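Local structure of C381 turret protein (Sulfolobus turreted icosahedral virus, 4IND) at residues Ala14-Tyr19 with Asn33-Gly38; Ala67-Asp72 with Ile132-Gly137; Ile82-Tyr87 with Leu141-Glu146. The protein probably builds the turrets of the virus particle, assembling as five copies whose chains each carry three jelly-roll domains in series. One frame throughout, in Å; residues are numbered along the deposited sequence.

In the fold
From the N terminus, contact 1 comes first: it closes the excursion through strand 19-21 and helix 25-31, joining the approach to strand 19-21 to the run into strand 36-37, complete before the other two begin. Contacts 2 and 3 cross, since their segments alternate as 67-72, 82-87, 132-137, 141-146; strands 67-71 and 78-88 thus find their partners in strands 130-134 and 138-147 in the same order. Contact 2 lies in the three-stranded sheet and contact 3 in the four-stranded one. Contact 1 bridges these sheets by backbone bonds, Val37 to Ser68 and Tyr18 to Leu145, and Ile69 and Ile71 of contact 2 pack on Phe143 of contact 3 in the core between them.

Contact 1: residues Ala14-Tyr19 with Asn33-Gly38; sequences AKVKYY and NSIFVG
Val16 meets Ile35 through one branch methyl of each, CG2 against CG2 at 3.5 Å, with the two side chains crossing at about a right angle. In Ile35 the longer branch, CG1, is wedged between the backbone N and the carbonyl carbon (chi1 65°), and this rotation is what turns CG2 toward the valine. Toward the start of the segments the contact becomes polar. Ala14 N donates to Asn33 O at 2.8 Å, an almost straight bond (165° at the hydrogen) that arrives nearly along the C=O axis. The CB of Ser34 lies against Ala14 O at 3.3 Å, a close approach between the two segments just beyond this bond. Water 1 makes a second polar link by donating to Lys15 O at 2.6 Å and to Ser34 OG at 2.8 Å. The same hydroxyl also bonds to Ala30 O in helix 25-31, so the group that accepts from the water is probably oriented by the last turn of the helix. A second subunit lies close by, with its Lys21 bonded to Ala14 O and its Asp27 in a salt bridge with Lys15. Direct bond, water and methyl pair thus pin a helix-bearing excursion at the edge of the N-terminal jelly roll, beside a subunit interface.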
# COMPACT_ATOMS: atom_id res chain seq x y z
N ALA A 14 -11.80 -15.92 -32.44
CA ALA A 14 -12.17 -14.65 -31.85
C ALA A 14 -11.45 -14.43 -30.53
O ALA A 14 -11.17 -15.38 -29.80
CB ALA A 14 -13.70 -14.56 -31.65
N LYS A 15 -11.13 -13.17 -30.25
CA LYS A 15 -10.51 -12.77 -28.99
C LYS A 15 -11.40 -13.16 -27.80
O LYS A 15 -12.64 -13.04 -27.85
CB LYS A 15 -10.25 -11.27 -29.03
CG LYS A 15 -9.50 -10.70 -27.86
CD LYS A 15 -9.07 -9.24 -28.12
CE LYS A 15 -8.30 -9.11 -29.43
NZ LYS A 15 -7.46 -7.85 -29.51
N VAL A 16 -10.79 -13.63 -26.71
CA VAL A 16 -11.58 -14.04 -25.52
C VAL A 16 -11.96 -12.78 -24.75
O VAL A 16 -11.21 -11.82 -24.77
CB VAL A 16 -10.79 -15.03 -24.60
CG1 VAL A 16 -11.49 -15.22 -23.26
CG2 VAL A 16 -10.62 -16.36 -25.30
N LYS A 17 -13.12 -12.79 -24.11
CA LYS A 17 -13.58 -11.69 -23.29
C LYS A 17 -13.51 -12.14 -21.84
O LYS A 17 -13.53 -13.34 -21.58
CB LYS A 17 -15.05 -11.38 -23.62
CG LYS A 17 -15.35 -11.02 -25.07
CD LYS A 17 -16.83 -10.63 -25.19
CE LYS A 17 -17.22 -10.32 -26.64
NZ LYS A 17 -16.55 -9.12 -27.19
N TYR A 18 -13.47 -11.20 -20.91
CA TYR A 18 -13.49 -11.54 -19.47
C TYR A 18 -14.90 -11.63 -18.90
O TYR A 18 -15.09 -12.04 -17.76
CB TYR A 18 -12.63 -10.58 -18.67
CG TYR A 18 -11.16 -10.70 -19.02
CD1 TYR A 18 -10.33 -11.55 -18.30
CD2 TYR A 18 -10.61 -10.00 -20.08
CE1 TYR A 18 -8.98 -11.67 -18.61
CE2 TYR A 18 -9.27 -10.12 -20.40
CZ TYR A 18 -8.46 -10.96 -19.66
OH TYR A 18 -7.13 -11.08 -19.97
N TYR A 19 -15.88 -11.24 -19.70
CA TYR A 19 -17.26 -11.36 -19.30
C TYR A 19 -18.14 -11.55 -20.54
O TYR A 19 -17.96 -10.84 -21.54
CB TYR A 19 -17.73 -10.13 -18.54
CG TYR A 19 -19.21 -10.25 -18.24
CD1 TYR A 19 -19.66 -11.03 -17.19
CD2 TYR A 19 -20.15 -9.59 -19.02
CE1 TYR A 19 -21.02 -11.15 -16.90
CE2 TYR A 19 -21.51 -9.71 -18.75
CZ TYR A 19 -21.94 -10.49 -17.69
OH TYR A 19 -23.29 -10.63 -17.43
N ASN A 33 -16.95 -18.87 -31.08
CA ASN A 33 -15.82 -18.82 -32.01
C ASN A 33 -14.54 -18.57 -31.21
O ASN A 33 -13.61 -17.90 -31.67
CB ASN A 33 -16.03 -17.71 -33.04
CG ASN A 33 -14.99 -17.72 -34.17
OD1 ASN A 33 -14.29 -18.72 -34.39
ND2 ASN A 33 -14.90 -16.61 -34.90
N SER A 34 -14.49 -19.10 -30.00
CA SER A 34 -13.29 -18.92 -29.18
C SER A 34 -13.11 -20.00 -28.14
O SER A 34 -12.07 -20.67 -28.11
CB SER A 34 -13.29 -17.54 -28.52
OG SER A 34 -14.49 -17.35 -27.80
N ILE A 35 -14.11 -20.18 -27.28
CA ILE A 35 -13.93 -21.05 -26.12
C ILE A 35 -15.01 -22.12 -25.91
O ILE A 35 -14.89 -22.97 -25.04
CB ILE A 35 -13.76 -20.24 -24.83
CG1 ILE A 35 -15.02 -19.44 -24.50
CG2 ILE A 35 -12.56 -19.30 -24.95
CD1 ILE A 35 -14.94 -18.68 -23.15
N PHE A 36 -16.06 -22.10 -26.73
CA PHE A 36 -17.13 -23.09 -26.59
C PHE A 36 -16.97 -24.25 -27.57
O PHE A 36 -16.75 -24.03 -28.76
CB PHE A 36 -18.52 -22.42 -26.73
CG PHE A 36 -19.67 -23.36 -26.50
CD1 PHE A 36 -20.06 -23.71 -25.22
CD2 PHE A 36 -20.38 -23.88 -27.58
CE1 PHE A 36 -21.13 -24.58 -25.01
CE2 PHE A 36 -21.45 -24.75 -27.39
CZ PHE A 36 -21.83 -25.09 -26.10
N VAL A 37 -17.08 -25.47 -27.06
CA VAL A 37 -16.92 -26.68 -27.86
C VAL A 37 -18.26 -27.39 -27.88
O VAL A 37 -18.83 -27.68 -26.83
CB VAL A 37 -15.84 -27.62 -27.25
CG1 VAL A 37 -15.62 -28.85 -28.14
CG2 VAL A 37 -14.53 -26.85 -27.02
N GLY A 38 -18.76 -27.67 -29.08
CA GLY A 38 -20.02 -28.39 -29.23
C GLY A 38 -21.08 -27.54 -29.89
O GLY A 38 -20.82 -26.44 -30.35
O HOH W 1 -14.68 -14.60 -27.20

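Contact 2: residues Ala67-Asp72 with Ile132-Gly137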
# COMPACT_ATOMS: atom_id res chain seq x y z
N ALA A 67 -21.06 -30.55 -23.88
CA ALA A 67 -20.29 -29.44 -24.45
C ALA A 67 -19.11 -29.16 -23.51
O ALA A 67 -19.05 -29.71 -22.40
CB ALA A 67 -21.16 -28.22 -24.60
N SER A 68 -18.18 -28.32 -23.95
CA SER A 68 -17.05 -27.95 -23.13
C SER A 68 -16.75 -26.47 -23.27
O SER A 68 -17.01 -25.88 -24.32
CB SER A 68 -15.79 -28.72 -23.53
OG SER A 68 -16.01 -30.11 -23.49
N ILE A 69 -16.21 -25.88 -22.22
CA ILE A 69 -15.57 -24.59 -22.35
C ILE A 69 -14.08 -24.84 -22.17
O ILE A 69 -13.67 -25.52 -21.24
CB ILE A 69 -16.09 -23.61 -21.30
CG1 ILE A 69 -17.57 -23.30 -21.58
CG2 ILE A 69 -15.27 -22.30 -21.34
CD1 ILE A 69 -18.26 -22.55 -20.46
N ILE A 70 -13.28 -24.32 -23.09
CA ILE A 70 -11.85 -24.54 -23.08
C ILE A 70 -11.15 -23.22 -23.39
O ILE A 70 -11.38 -22.62 -24.45
CB ILE A 70 -11.44 -25.60 -24.14
CG1 ILE A 70 -12.13 -26.95 -23.87
CG2 ILE A 70 -9.94 -25.80 -24.12
CD1 ILE A 70 -11.69 -28.06 -24.86
N ILE A 71 -10.29 -22.76 -22.48
CA ILE A 71 -9.59 -21.50 -22.68
C ILE A 71 -8.07 -21.64 -22.60
O ILE A 71 -7.53 -21.78 -21.51
CB ILE A 71 -10.03 -20.45 -21.63
CG1 ILE A 71 -11.56 -20.43 -21.52
CG2 ILE A 71 -9.52 -19.06 -22.00
CD1 ILE A 71 -12.11 -19.56 -20.36
N ASP A 72 -7.38 -21.61 -23.73
CA ASP A 72 -5.92 -21.63 -23.67
C ASP A 72 -5.31 -20.28 -24.06
O ASP A 72 -4.09 -20.14 -24.15
CB ASP A 72 -5.33 -22.77 -24.50
CG ASP A 72 -5.25 -22.45 -25.98
OD1 ASP A 72 -4.33 -22.95 -26.68
OD2 ASP A 72 -6.10 -21.66 -26.45
N ILE A 132 -13.92 -27.18 -18.70
CA ILE A 132 -15.07 -27.72 -17.98
C ILE A 132 -16.08 -28.29 -18.97
O ILE A 132 -16.30 -27.71 -20.04
CB ILE A 132 -15.72 -26.67 -17.04
CG1 ILE A 132 -16.75 -27.32 -16.10
CG2 ILE A 132 -16.34 -25.54 -17.84
CD1 ILE A 132 -17.27 -26.35 -15.04
N GLN A 133 -16.69 -29.41 -18.62
CA GLN A 133 -17.74 -29.99 -19.45
C GLN A 133 -19.11 -29.60 -18.91
O GLN A 133 -19.31 -29.48 -17.70
CB GLN A 133 -17.62 -31.52 -19.49
CG GLN A 133 -16.41 -32.04 -20.22
CD GLN A 133 -16.49 -33.55 -20.46
OE1 GLN A 133 -17.56 -34.10 -20.66
NE2 GLN A 133 -15.34 -34.21 -20.40
N LEU A 134 -20.05 -29.41 -19.83
CA LEU A 134 -21.41 -29.03 -19.48
C LEU A 134 -22.37 -30.02 -20.11
O LEU A 134 -22.32 -30.23 -21.32
CB LEU A 134 -21.71 -27.61 -20.00
CG LEU A 134 -20.75 -26.53 -19.50
CD1 LEU A 134 -20.94 -25.22 -20.26
CD2 LEU A 134 -20.89 -26.32 -18.01
N PRO A 135 -23.24 -30.64 -19.31
CA PRO A 135 -24.15 -31.69 -19.80
C PRO A 135 -25.34 -31.13 -20.58
O PRO A 135 -25.71 -29.96 -20.42
CB PRO A 135 -24.65 -32.37 -18.51
CG PRO A 135 -24.57 -31.28 -17.48
CD PRO A 135 -23.34 -30.46 -17.84
N PRO A 136 -25.95 -31.98 -21.42
CA PRO A 136 -27.16 -31.64 -22.18
C PRO A 136 -28.27 -31.05 -21.32
O PRO A 136 -28.53 -31.54 -20.21
CB PRO A 136 -27.59 -32.99 -22.75
CG PRO A 136 -26.32 -33.76 -22.87
CD PRO A 136 -25.51 -33.37 -21.67
N GLY A 137 -28.93 -30.01 -21.82
CA GLY A 137 -30.06 -29.45 -21.11
C GLY A 137 -29.69 -28.24 -20.26
O GLY A 137 -30.56 -27.54 -19.78
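Ala67 and Ile69 form antiparallel hydrogen-bonded pairs with Leu134 and Ile132, each pair joined by two backbone bonds, and the strand axes come within 4.5 Å with 153° between their directions. The Ile69 pair is regular: Ile69 N donates to Ile132 O at 2.8 Å. In return, Ile132 N donates to Ile69 O at 3.0 Å. The outer pair is more distorted on one side: Ala67 N reaches Leu134 O through a bend of 139° at the hydrogen, while Leu134 N donates to Ala67 O at 2.8 Å. Between them the non-hydrogen-bonded pair Ser68 and Gln133 brings its CA atoms to 4.3 Å. On the apolar face, the methyl CD1 of Ile69 touches CD1 of Leu134 at 3.8 Å, a diagonal contact in which the two side chains cross obliquely. The CB of Ile69 also lies 4.0 Å from CG2 of Ile132, whose CG1 branch leads away. On the reverse face Ser68 OG sits 3.8 Å from Gln133 CG, and the extended glutamine carries its amide onward to Tyr131 and Asn66. Beyond the paired residues, Asp72 reaches Lys54 and Tyr47 of a neighbouring subunit. Strand 36-37 flanks strand 67-71 on the edge away from strand 130-134. Across the sandwich, Ile69 rests on Phe143 and Leu134 on Ile140, both of strand 138-147.

Contact 3: residues Ile82-Tyr87 with Leu141-Glu146; sequences IRIKVY and LEFSLE
Ile82, Ile84, Phe143 and Leu145 make the tight, apolar face of this antiparallel pair, in contrast to the polar, water-holding face of Arg83, Lys85, Glu142, Ser144 and Glu146. On the apolar face CG1 of Ile82 lies against CD2 of Leu145 at 3.5 Å, the two side chains alongside each other and pointing the same way. The Phe143 ring, swung anti to its own backbone N (chi1 -176°), is met obliquely by both isoleucines: CG1 of Ile84 reaches CD1 at 3.7 Å, and CG2 of Ile82 reaches CE1 at 3.8 Å.

The other face is also buried but hydrated, with few directional bonds between its side chains. Arg83 bends at chi3 (-66°), which turns the guanidinium toward the partner strand, NH2 foremost. Water 2 lies in plane at its edge, accepting from NE at 2.8 Å and hydrogen-bonded to Ser144 OG. NH2 stands 3.4 Å from Glu146 OE1, but that oxygen is well out of the guanidinium plane and the two planes are 77° apart, so the salt bridge rests on charge alone. More directional partners come from a neighbouring subunit, where Leu75 O binds NH2 and Glu77 N binds the Glu146 carboxylate. Lys85 runs alongside Glu142 with CE 3.1 Å from OE1; its amine instead pairs with Glu115 and Glu117 of the adjacent strand 114-124 and with Asp72 of a neighbouring subunit, while Glu142 OE2 bonds to Tyr19.

The strands also change register here: Lys85 O accepts from Leu141 N at 2.8 Å and only weakly from Glu142 N, with both residues opposite Lys85. This is a classic beta bulge, set in the four-stranded sheet of a jelly roll whose apolar face lines the sandwich core and whose charged face meets the next subunit.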
# COMPACT_ATOMS: atom_id res chain seq x y z
N ILE A 82 -13.96 -17.99 -11.55
CA ILE A 82 -14.87 -18.11 -12.68
C ILE A 82 -16.28 -18.32 -12.13
O ILE A 82 -16.49 -19.14 -11.22
CB ILE A 82 -14.47 -19.27 -13.57
CG1 ILE A 82 -13.21 -18.89 -14.35
CG2 ILE A 82 -15.60 -19.67 -14.51
CD1 ILE A 82 -12.58 -20.04 -15.08
N ARG A 83 -17.24 -17.56 -12.65
CA ARG A 83 -18.64 -17.80 -12.36
C ARG A 83 -19.37 -18.08 -13.66
O ARG A 83 -19.28 -17.31 -14.62
CB ARG A 83 -19.26 -16.61 -11.61
CG ARG A 83 -18.78 -16.48 -10.14
CD ARG A 83 -19.15 -15.15 -9.56
NE ARG A 83 -18.45 -14.06 -10.23
CZ ARG A 83 -18.86 -12.80 -10.25
NH1 ARG A 83 -19.97 -12.45 -9.62
NH2 ARG A 83 -18.15 -11.89 -10.90
N ILE A 84 -20.08 -19.20 -13.70
CA ILE A 84 -20.92 -19.51 -14.86
C ILE A 84 -22.37 -19.56 -14.41
O ILE A 84 -22.73 -20.43 -13.62
CB ILE A 84 -20.57 -20.86 -15.49
CG1 ILE A 84 -19.05 -21.05 -15.57
CG2 ILE A 84 -21.19 -20.97 -16.91
CD1 ILE A 84 -18.61 -22.38 -16.22
N LYS A 85 -23.20 -18.64 -14.90
CA LYS A 85 -24.62 -18.68 -14.54
C LYS A 85 -25.31 -19.64 -15.48
O LYS A 85 -25.27 -19.47 -16.71
CB LYS A 85 -25.30 -17.31 -14.65
CG LYS A 85 -26.75 -17.35 -14.14
CD LYS A 85 -27.51 -16.01 -14.32
CE LYS A 85 -26.99 -14.95 -13.38
NZ LYS A 85 -27.21 -15.30 -11.96
N VAL A 86 -25.92 -20.68 -14.93
CA VAL A 86 -26.58 -21.67 -15.81
C VAL A 86 -28.00 -21.91 -15.34
O VAL A 86 -28.39 -21.53 -14.24
CB VAL A 86 -25.82 -23.02 -15.86
CG1 VAL A 86 -24.40 -22.84 -16.35
CG2 VAL A 86 -25.85 -23.69 -14.49
N TYR A 87 -28.79 -22.56 -16.19
CA TYR A 87 -30.14 -22.95 -15.84
C TYR A 87 -30.38 -24.37 -16.37
O TYR A 87 -30.17 -24.67 -17.56
CB TYR A 87 -31.19 -21.98 -16.42
CG TYR A 87 -32.61 -22.43 -16.11
CD1 TYR A 87 -33.21 -22.11 -14.91
CD2 TYR A 87 -33.34 -23.19 -17.03
CE1 TYR A 87 -34.49 -22.51 -14.62
CE2 TYR A 87 -34.65 -23.60 -16.75
CZ TYR A 87 -35.21 -23.27 -15.53
OH TYR A 87 -36.50 -23.67 -15.21
N LEU A 141 -26.02 -18.87 -19.31
CA LEU A 141 -26.51 -17.49 -19.35
C LEU A 141 -25.39 -16.44 -19.31
O LEU A 141 -25.47 -15.41 -20.01
CB LEU A 141 -27.51 -17.20 -18.22
CG LEU A 141 -28.68 -18.15 -17.95
CD1 LEU A 141 -29.79 -17.42 -17.19
CD2 LEU A 141 -29.21 -18.76 -19.20
N GLU A 142 -24.39 -16.67 -18.48
CA GLU A 142 -23.28 -15.72 -18.32
C GLU A 142 -22.01 -16.48 -18.02
O GLU A 142 -22.05 -17.55 -17.45
CB GLU A 142 -23.53 -14.71 -17.20
CG GLU A 142 -24.72 -13.78 -17.38
CD GLU A 142 -25.01 -12.93 -16.12
OE1 GLU A 142 -26.15 -12.99 -15.62
OE2 GLU A 142 -24.11 -12.19 -15.66
N PHE A 143 -20.87 -15.92 -18.41
CA PHE A 143 -19.59 -16.51 -18.09
C PHE A 143 -18.68 -15.36 -17.70
O PHE A 143 -18.50 -14.43 -18.49
CB PHE A 143 -19.01 -17.25 -19.30
CG PHE A 143 -17.71 -17.98 -19.00
CD1 PHE A 143 -17.72 -19.26 -18.47
CD2 PHE A 143 -16.49 -17.36 -19.25
CE1 PHE A 143 -16.52 -19.93 -18.19
CE2 PHE A 143 -15.29 -18.00 -18.99
CZ PHE A 143 -15.30 -19.29 -18.47
N SER A 144 -18.13 -15.45 -16.50
CA SER A 144 -17.35 -14.36 -15.88
C SER A 144 -15.98 -14.85 -15.41
O SER A 144 -15.86 -15.85 -14.72
CB SER A 144 -18.12 -13.75 -14.70
OG SER A 144 -17.28 -12.89 -13.91
N LEU A 145 -14.95 -14.11 -15.79
CA LEU A 145 -13.57 -14.36 -15.36
C LEU A 145 -13.12 -13.14 -14.61
O LEU A 145 -13.04 -12.06 -15.19
CB LEU A 145 -12.66 -14.48 -16.59
CG LEU A 145 -12.60 -15.77 -17.38
CD1 LEU A 145 -12.08 -15.53 -18.82
CD2 LEU A 145 -11.67 -16.72 -16.66
N GLU A 146 -12.82 -13.26 -13.32
CA GLU A 146 -12.33 -12.08 -12.59
C GLU A 146 -11.17 -12.49 -11.71
O GLU A 146 -11.17 -13.57 -11.13
CB GLU A 146 -13.46 -11.42 -11.76
CG GLU A 146 -13.81 -12.16 -10.48
CD GLU A 146 -14.36 -11.25 -9.36
OE1 GLU A 146 -15.36 -10.52 -9.59
OE2 GLU A 146 -13.80 -11.30 -8.23
O HOH W 2 -16.02 -14.33 -11.68